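Local coordinates for glypican-1 (Homo sapiens, PDB 4YWT), which is a GPI-anchored cell-surface proteoglycan that carries heparan sulfate chains and through them binds alpha-4(V) collagen, taking part in Schwann cell myelination, at residues 76-81 with 249-254; 264-270 with 414-418; 271-276 with 396-400. The protein carries 3 engineered substitutions. All coordinates share one frame; numbering follows the deposited sequence. Where two conformers were deposited one is given.

Contact 1. Residues 76-81 with 249-254; sequences LANRSH and VMKLVY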
loop_
_atom_site.group_PDB
_atom_site.type_symbol
_atom_site.label_atom_id
_atom_site.label_comp_id
_atom_site.label_asym_id
_atom_site.label_seq_id
_atom_site.Cartn_x
_atom_site.Cartn_y
_atom_site.Cartn_z
ATOM N N LEU A 76 6.121 35.447 -5.209
ATOM C CA LEU A 76 5.934 34.784 -3.924
ATOM C C LEU A 76 4.834 33.727 -3.997
ATOM O O LEU A 76 4.920 32.684 -3.345
ATOM C CB LEU A 76 5.617 35.809 -2.834
ATOM C CG LEU A 76 6.783 36.709 -2.422
ATOM C CD1 LEU A 76 6.326 37.765 -1.427
ATOM C CD2 LEU A 76 7.921 35.880 -1.842
ATOM N N ALA A 77 3.803 34.001 -4.794
ATOM C CA ALA A 77 2.736 33.029 -5.019
ATOM C C ALA A 77 3.295 31.759 -5.660
ATOM O O ALA A 77 3.099 30.647 -5.146
ATOM C CB ALA A 77 1.644 33.630 -5.888
ATOM N N ASN A 78 3.993 31.939 -6.781
ATOM C CA ASN A 78 4.681 30.841 -7.455
ATOM C C ASN A 78 5.565 30.057 -6.493
ATOM O O ASN A 78 5.562 28.819 -6.486
ATOM C CB ASN A 78 5.527 31.374 -8.615
ATOM C CG ASN A 78 4.859 31.186 -9.963
ATOM O OD1 ASN A 78 3.907 31.888 -10.302
ATOM N ND2 ASN A 78 5.365 30.238 -10.745
ATOM N N ARG A 79 6.311 30.792 -5.673
ATOM C CA ARG A 79 7.214 30.187 -4.703
ATOM C C ARG A 79 6.476 29.287 -3.716
ATOM O O ARG A 79 6.800 28.108 -3.587
ATOM C CB ARG A 79 7.984 31.265 -3.941
ATOM C CG ARG A 79 8.980 30.701 -2.947
ATOM C CD ARG A 79 9.953 29.767 -3.649
ATOM N NE ARG A 79 10.658 30.441 -4.734
ATOM C CZ ARG A 79 11.772 31.145 -4.569
ATOM N NH1 ARG A 79 12.310 31.251 -3.363
ATOM N NH2 ARG A 79 12.352 31.731 -5.606
ATOM N N SER A 80 5.487 29.849 -3.028
ATOM C CA SER A 80 4.726 29.099 -2.032
ATOM C C SER A 80 4.037 27.878 -2.643
ATOM O O SER A 80 4.016 26.794 -2.041
ATOM C CB SER A 80 3.692 30.007 -1.360
ATOM O OG SER A 80 2.889 30.667 -2.321
ATOM N N HIS A 81 3.488 28.055 -3.843
ATOM C CA HIS A 81 2.850 26.954 -4.560
ATOM C C HIS A 81 3.836 25.813 -4.822
ATOM O O HIS A 81 3.573 24.647 -4.483
ATOM C CB HIS A 81 2.256 27.454 -5.878
ATOM C CG HIS A 81 1.674 26.370 -6.730
ATOM N ND1 HIS A 81 2.407 25.700 -7.686
ATOM C CD2 HIS A 81 0.429 25.840 -6.770
ATOM C CE1 HIS A 81 1.637 24.806 -8.279
ATOM N NE2 HIS A 81 0.433 24.869 -7.742
ATOM N N VAL A 249 -2.823 29.505 -0.536
ATOM C CA VAL A 249 -1.507 29.194 0.007
ATOM C C VAL A 249 -0.638 30.445 0.021
ATOM O O VAL A 249 0.100 30.682 0.978
ATOM C CB VAL A 249 -0.814 28.072 -0.796
ATOM C CG1 VAL A 249 0.671 28.007 -0.474
ATOM C CG2 VAL A 249 -1.477 26.737 -0.506
ATOM N N MET A 250 -0.735 31.247 -1.036
ATOM C CA MET A 250 -0.046 32.533 -1.063
ATOM C C MET A 250 -0.506 33.402 0.103
ATOM O O MET A 250 0.307 34.029 0.782
ATOM C CB MET A 250 -0.287 33.260 -2.387
ATOM C CG MET A 250 0.153 34.717 -2.369
ATOM S SD MET A 250 1.870 34.913 -1.852
ATOM C CE MET A 250 1.948 36.680 -1.576
ATOM N N LYS A 251 -1.814 33.424 0.334
ATOM C CA LYS A 251 -2.383 34.172 1.447
ATOM C C LYS A 251 -1.894 33.614 2.778
ATOM O O LYS A 251 -1.620 34.359 3.719
ATOM C CB LYS A 251 -3.911 34.140 1.388
ATOM C CG LYS A 251 -4.599 34.983 2.450
ATOM C CD LYS A 251 -5.981 35.425 1.992
ATOM C CE LYS A 251 -6.629 36.363 2.999
ATOM N NZ LYS A 251 -7.012 35.660 4.255
ATOM N N LEU A 252 -1.777 32.293 2.840
ATOM C CA LEU A 252 -1.345 31.602 4.047
ATOM C C LEU A 252 0.097 31.920 4.433
ATOM O O LEU A 252 0.395 32.170 5.600
ATOM C CB LEU A 252 -1.500 30.090 3.868
ATOM C CG LEU A 252 -0.985 29.221 5.017
ATOM C CD1 LEU A 252 -1.871 29.385 6.239
ATOM C CD2 LEU A 252 -0.894 27.758 4.601
ATOM N N VAL A 253 0.988 31.914 3.447
ATOM C CA VAL A 253 2.420 31.946 3.720
ATOM C C VAL A 253 3.043 33.341 3.651
ATOM O O VAL A 253 3.638 33.803 4.625
ATOM C CB VAL A 253 3.183 31.027 2.743
ATOM C CG1 VAL A 253 4.669 31.035 3.059
ATOM C CG2 VAL A 253 2.632 29.611 2.806
ATOM N N TYR A 254 2.909 34.007 2.509
ATOM C CA TYR A 254 3.686 35.216 2.252
ATOM C C TYR A 254 2.892 36.517 2.320
ATOM O O TYR A 254 3.454 37.595 2.129
ATOM C CB TYR A 254 4.365 35.106 0.887
ATOM C CG TYR A 254 5.422 34.029 0.842
ATOM C CD1 TYR A 254 6.412 33.965 1.814
ATOM C CD2 TYR A 254 5.419 33.066 -0.156
ATOM C CE1 TYR A 254 7.379 32.979 1.784
ATOM C CE2 TYR A 254 6.382 32.075 -0.194
ATOM C CZ TYR A 254 7.358 32.036 0.779
ATOM O OH TYR A 254 8.317 31.050 0.745
#
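V249 meets S80 where the short helix 243-253 crosses the long helix 70-129 almost at right angles, 94° between the two local axes. Its CG1 branch reaches the serine CB at 3.7 Å, and a beta-branched residue is apt here because one methyl can serve this contact while the other is left for different neighbours. M250 lies along A77: its CG is 4.0 Å from A77 CB, and the chain then bends at chi2 (54°), which lays SD over the start of that residue, 3.6 Å from A77 N. The thioether ends with CE against L76 CB. A flexible methionine follows the helix surface in this way, and the small alanine lets it come close. V253 adds only a loose touch to S80 CB, but its CG1 also lies over one face of the Y254 ring. Y254 covers the most ground. The opposite face of its ring receives L76 CD2 in a CH-pi contact, 4.2 Å from the centroid and 14° off the normal. The CD2-CE2 side of the ring runs past S80, with CE2 3.6 Å from S80 CB, while R79 CG passes near the hydroxyl. That hydroxyl is hydrogen-bonded to K41 NZ, and the bent R79 chain carries its guanidinium away to K41 O, so two polar ends meet the same residue in the N-terminal part of the chain. S80 OG, buried in the crossing, sits 3.0 Å from L76 O and 2.8 Å from A77 O of its own helix, either of which could take its proton; a small polar residue that can turn back on its own backbone fits such an apolar interface. No hydrogen bond spans the two segments: this is near-orthogonal helix packing in the all-helical glypican core, close to its cysteine-rich N-terminal end.

Contact 2. Residues 264-270 with 414-418; sequences ARPCPDY and CWNGM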
loop_
_atom_site.group_PDB
_atom_site.type_symbol
_atom_site.label_atom_id
_atom_site.label_comp_id
_atom_site.label_asym_id
_atom_site.label_seq_id
_atom_site.Cartn_x
_atom_site.Cartn_y
_atom_site.Cartn_z
ATOM N N ALA A 264 5.832 36.970 11.408
ATOM C CA ALA A 264 4.623 36.262 11.810
ATOM C C ALA A 264 4.487 34.939 11.064
ATOM O O ALA A 264 4.728 34.865 9.858
ATOM C CB ALA A 264 3.396 37.130 11.578
ATOM N N ARG A 265 4.095 33.899 11.790
ATOM C CA ARG A 265 3.900 32.583 11.198
ATOM C C ARG A 265 2.431 32.183 11.288
ATOM O O ARG A 265 1.727 32.601 12.207
ATOM C CB ARG A 265 4.797 31.550 11.888
ATOM C CG ARG A 265 6.224 31.542 11.362
ATOM C CD ARG A 265 6.260 31.068 9.917
ATOM N NE ARG A 265 7.560 31.280 9.288
ATOM C CZ ARG A 265 7.762 32.084 8.249
ATOM N NH1 ARG A 265 6.747 32.754 7.719
ATOM N NH2 ARG A 265 8.977 32.218 7.736
ATOM N N PRO A 266 1.961 31.373 10.324
ATOM C CA PRO A 266 0.536 31.040 10.227
ATOM C C PRO A 266 0.009 30.249 11.417
ATOM O O PRO A 266 0.718 29.410 11.967
ATOM C CB PRO A 266 0.460 30.187 8.954
ATOM C CG PRO A 266 1.683 30.530 8.181
ATOM C CD PRO A 266 2.732 30.802 9.206
ATOM N N CYS A 267 -1.229 30.528 11.809
ATOM C CA CYS A 267 -1.873 29.749 12.854
ATOM C C CYS A 267 -2.119 28.324 12.364
ATOM O O CYS A 267 -2.462 28.109 11.203
ATOM C CB CYS A 267 -3.182 30.410 13.296
ATOM S SG CYS A 267 -2.965 32.001 14.142
ATOM N N PRO A 268 -1.915 27.341 13.255
ATOM C CA PRO A 268 -2.112 25.922 12.935
ATOM C C PRO A 268 -3.475 25.607 12.313
ATOM O O PRO A 268 -3.524 24.940 11.279
ATOM C CB PRO A 268 -1.968 25.243 14.297
ATOM C CG PRO A 268 -1.004 26.113 15.027
ATOM C CD PRO A 268 -1.317 27.522 14.592
ATOM N N ASP A 269 -4.556 26.081 12.927
ATOM C CA ASP A 269 -5.902 25.807 12.425
ATOM C C ASP A 269 -6.157 26.489 11.081
ATOM O O ASP A 269 -6.881 25.963 10.233
ATOM C CB ASP A 269 -6.952 26.245 13.448
ATOM C CG ASP A 269 -6.989 25.342 14.669
ATOM O OD1 ASP A 269 -6.388 24.248 14.617
ATOM O OD2 ASP A 269 -7.626 25.720 15.675
ATOM N N TYR A 270 -5.563 27.663 10.901
ATOM C CA TYR A 270 -5.625 28.387 9.636
ATOM C C TYR A 270 -4.990 27.546 8.526
ATOM O O TYR A 270 -5.632 27.222 7.517
ATOM C CB TYR A 270 -4.919 29.741 9.777
ATOM C CG TYR A 270 -4.879 30.596 8.529
ATOM C CD1 TYR A 270 -5.859 30.491 7.549
ATOM C CD2 TYR A 270 -3.856 31.516 8.336
ATOM C CE1 TYR A 270 -5.815 31.275 6.410
ATOM C CE2 TYR A 270 -3.804 32.302 7.201
ATOM C CZ TYR A 270 -4.786 32.179 6.243
ATOM O OH TYR A 270 -4.735 32.961 5.111
ATOM N N CYS A 414 -0.018 34.431 16.296
ATOM C CA CYS A 414 0.182 33.941 14.936
ATOM C C CYS A 414 -0.618 34.677 13.862
ATOM O O CYS A 414 -1.563 35.406 14.152
ATOM C CB CYS A 414 -0.152 32.449 14.885
ATOM S SG CYS A 414 -1.693 32.030 15.728
ATOM N N TRP A 415 -0.210 34.476 12.614
ATOM C CA TRP A 415 -0.847 35.101 11.460
ATOM C C TRP A 415 -2.121 34.352 11.047
ATOM O O TRP A 415 -2.074 33.175 10.693
ATOM C CB TRP A 415 0.178 35.155 10.320
ATOM C CG TRP A 415 -0.336 35.402 8.934
ATOM C CD1 TRP A 415 -0.537 34.468 7.959
ATOM C CD2 TRP A 415 -0.657 36.670 8.346
ATOM N NE1 TRP A 415 -0.982 35.072 6.808
ATOM C CE2 TRP A 415 -1.059 36.423 7.019
ATOM C CE3 TRP A 415 -0.648 37.988 8.814
ATOM C CZ2 TRP A 415 -1.457 37.444 6.157
ATOM C CZ3 TRP A 415 -1.044 38.999 7.955
ATOM C CH2 TRP A 415 -1.445 38.721 6.644
ATOM N N ASN A 416 -3.257 35.047 11.104
ATOM C CA ASN A 416 -4.552 34.466 10.751
ATOM C C ASN A 416 -4.954 34.779 9.311
ATOM O O ASN A 416 -6.011 34.364 8.837
ATOM C CB ASN A 416 -5.637 34.944 11.723
ATOM C CG ASN A 416 -5.760 36.462 11.780
ATOM O OD1 ASN A 416 -5.511 37.163 10.799
ATOM N ND2 ASN A 416 -6.155 36.972 12.941
ATOM N N GLY A 417 -4.087 35.521 8.636
ATOM C CA GLY A 417 -4.248 35.885 7.241
ATOM C C GLY A 417 -4.718 37.305 6.975
ATOM O O GLY A 417 -4.457 37.846 5.899
ATOM N N MET A 418 -5.424 37.915 7.921
ATOM C CA MET A 418 -5.554 39.371 7.944
ATOM C C MET A 418 -4.394 40.071 8.663
ATOM O O MET A 418 -3.894 41.095 8.199
ATOM C CB MET A 418 -6.900 39.773 8.543
ATOM C CG MET A 418 -8.036 39.605 7.539
ATOM S SD MET A 418 -9.609 39.062 8.228
ATOM C CE MET A 418 -9.540 39.805 9.852
#
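A disulfide stands beside a single beta bridge: in the conformer of C267 given here, its SG and C414 SG are bonded at 2.0 Å with a chi3 of 91°, next to the bridged pair P266 and W415. In a protein with almost no strand, this ties the residues leading into helix 268-278 to strand 414-415, one half of a small two-stranded antiparallel sheet with 420-421. C267 occupies the N-cap position of the helix, so the covalent link is made right at the helix start. C414 points its sulfur between its own backbone N and carbonyl carbon (chi1 46°), which swings SG across to C267. Two backbone hydrogen bonds flank the proline. W415 N gives a nearly straight bond of 2.7 Å to R265 O, and C267 N gives one of 3.0 Å to W415 O. Proline suits the position between them because it needs no N-H of its own here; its CA adds a CA-H...O contact to W415 O. On the N-terminal side, A264 CB rests on W415 CB, small enough to leave the indole room. That indole is set by the hydrogen bond from NE1 to K251 O on helix 243-253 and lies obliquely to the Y270 ring, planes 55° apart. N416 opens an Asx turn, its OD1 accepting from M418 N in the carbonyl plane, and its ND2 reaches R422 O. G417, with a positive phi that glycine adopts easily, passes its CA close to the Y270 hydroxyl. The tyrosine swings out with CG anti to its backbone N, bringing one face of its ring under the N416 carbonyl, whose O sits over the ring centre, 3.4 Å above its plane.

Contact 3. Residues 271-276 with 396-400; sequences CRNVLK and PGTLC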
loop_
_atom_site.group_PDB
_atom_site.type_symbol
_atom_site.label_atom_id
_atom_site.label_comp_id
_atom_site.label_asym_id
_atom_site.label_seq_id
_atom_site.Cartn_x
_atom_site.Cartn_y
_atom_site.Cartn_z
ATOM N N CYS A 271 -3.726 27.193 8.737
ATOM C CA CYS A 271 -2.978 26.331 7.828
ATOM C C CYS A 271 -3.744 25.049 7.514
ATOM O O CYS A 271 -3.779 24.595 6.367
ATOM C CB CYS A 271 -1.611 25.997 8.435
ATOM S SG CYS A 271 -0.555 24.932 7.428
ATOM N N ARG A 272 -4.366 24.479 8.541
ATOM C CA ARG A 272 -5.084 23.222 8.394
ATOM C C ARG A 272 -6.352 23.378 7.565
ATOM O O ARG A 272 -6.684 22.499 6.778
ATOM C CB ARG A 272 -5.419 22.637 9.764
ATOM C CG ARG A 272 -4.488 21.510 10.172
ATOM C CD ARG A 272 -4.385 21.388 11.677
ATOM N NE ARG A 272 -2.992 21.377 12.115
ATOM C CZ ARG A 272 -2.607 21.465 13.383
ATOM N NH1 ARG A 272 -1.317 21.446 13.688
ATOM N NH2 ARG A 272 -3.511 21.573 14.346
ATOM N N ASN A 273 -7.060 24.489 7.737
ATOM C CA ASN A 273 -8.229 24.747 6.905
ATOM C C ASN A 273 -7.820 24.969 5.457
ATOM O O ASN A 273 -8.472 24.470 4.531
ATOM C CB ASN A 273 -9.021 25.944 7.426
ATOM C CG ASN A 273 -10.143 25.534 8.356
ATOM O OD1 ASN A 273 -10.269 24.362 8.710
ATOM N ND2 ASN A 273 -10.969 26.493 8.751
ATOM N N VAL A 274 -6.725 25.701 5.265
ATOM C CA VAL A 274 -6.206 25.929 3.921
ATOM C C VAL A 274 -5.862 24.613 3.226
ATOM O O VAL A 274 -6.329 24.351 2.116
ATOM C CB VAL A 274 -4.958 26.829 3.933
ATOM C CG1 VAL A 274 -4.337 26.891 2.546
ATOM C CG2 VAL A 274 -5.315 28.223 4.427
ATOM N N LEU A 275 -5.059 23.780 3.881
ATOM C CA LEU A 275 -4.630 22.526 3.268
ATOM C C LEU A 275 -5.779 21.531 3.112
ATOM O O LEU A 275 -5.806 20.760 2.155
ATOM C CB LEU A 275 -3.490 21.892 4.067
ATOM C CG LEU A 275 -2.171 22.670 4.039
ATOM C CD1 LEU A 275 -1.031 21.824 4.582
ATOM C CD2 LEU A 275 -1.858 23.152 2.630
ATOM N N LYS A 276 -6.728 21.551 4.045
ATOM C CA LYS A 276 -7.928 20.729 3.913
ATOM C C LYS A 276 -8.734 21.173 2.703
ATOM O O LYS A 276 -9.377 20.357 2.044
ATOM C CB LYS A 276 -8.792 20.793 5.174
ATOM C CG LYS A 276 -8.377 19.810 6.257
ATOM C CD LYS A 276 -9.291 19.897 7.466
ATOM C CE LYS A 276 -8.882 18.899 8.535
ATOM N NZ LYS A 276 -9.999 18.587 9.471
ATOM N N PRO A 396 -2.862 17.305 5.866
ATOM C CA PRO A 396 -2.780 18.717 6.264
ATOM C C PRO A 396 -2.109 18.915 7.620
ATOM O O PRO A 396 -1.290 19.819 7.772
ATOM C CB PRO A 396 -4.250 19.157 6.325
ATOM C CG PRO A 396 -4.999 18.133 5.540
ATOM C CD PRO A 396 -4.263 16.859 5.772
ATOM N N GLY A 397 -2.457 18.069 8.585
ATOM C CA GLY A 397 -1.898 18.156 9.921
ATOM C C GLY A 397 -0.388 18.018 9.948
ATOM O O GLY A 397 0.302 18.801 10.598
ATOM N N THR A 398 0.129 17.026 9.231
ATOM C CA THR A 398 1.566 16.773 9.211
ATOM C C THR A 398 2.312 17.817 8.387
ATOM O O THR A 398 3.386 18.273 8.783
ATOM C CB THR A 398 1.888 15.370 8.657
ATOM O OG1 THR A 398 1.549 15.309 7.266
ATOM C CG2 THR A 398 1.117 14.303 9.421
ATOM N N LEU A 399 1.746 18.197 7.244
ATOM C CA LEU A 399 2.375 19.208 6.398
ATOM C C LEU A 399 2.442 20.558 7.105
ATOM O O LEU A 399 3.408 21.303 6.942
ATOM C CB LEU A 399 1.631 19.347 5.070
ATOM C CG LEU A 399 1.957 18.291 4.014
ATOM C CD1 LEU A 399 1.176 18.544 2.734
ATOM C CD2 LEU A 399 3.452 18.261 3.740
ATOM N N CYS A 400 1.414 20.867 7.888
ATOM C CA CYS A 400 1.394 22.099 8.667
ATOM C C CYS A 400 2.354 22.018 9.846
ATOM O O CYS A 400 3.103 22.958 10.114
ATOM C CB CYS A 400 -0.020 22.397 9.168
ATOM S SG CYS A 400 -1.137 23.045 7.910
#
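L275 lies over P396, its CB 3.6 Å from the proline CB, and then runs on to helix 391-404's next turn. With CG beside the backbone N and anti to the carbonyl carbon (chi1 -67°), the leucine directs CD1 into the interface, where it meets L399 CB at 3.7 Å and C400 SG at 3.5 Å; the side chains of L275 and L399 cross at about a right angle. A branched leucine is well matched to this place, since a single methyl reaches both a neighbouring aliphatic carbon and the disulfide sulfur. P396 is compact and rigid; having no N-H, it cannot bond to the turn before, in keeping with the kink there, where the N of G397 is also without such a bond. The lysine CG of K276 rests against the proline CG at 3.8 Å, the two side chains crossing at about a right angle, and NZ goes on to M428 O. Here two helices of the glypican core, 268-278 and 391-404, pack at 127° with local axes 8.9 Å apart, joined covalently by the disulfide between C271 and C400. Its SG atoms are 2.0 Å apart, with a chi3 of -97°. C271 sends its sulfur across with SG anti to its backbone N, while the C400 sulfur also lies 3.6 Å from R272 N. R272 flanks the crossing on its more exposed side: its NE lies 4.0 Å from G397 CA, and C400 CB lies at the edge of the guanidinium, near its plane.

In the fold
The three contacts gather at one end of the elongated chain, their centres 12 to 14 Å apart. Contact 1 closes before the others open, while contact 3 is nested inside the loop closed by contact 2. Contacts 2 and 3 share helix 268-278, whose start is tied to strand 414-415 and whose next turn is tied to helix 391-404; that helix and strand follow each other in the chain. Helix 243-253 of contact 1 packs against both: L252 touches P266 of contact 2 and C271 of contact 3. Two disulfides thus fasten one helix to a later part of the chain, beside the long helix 70-129.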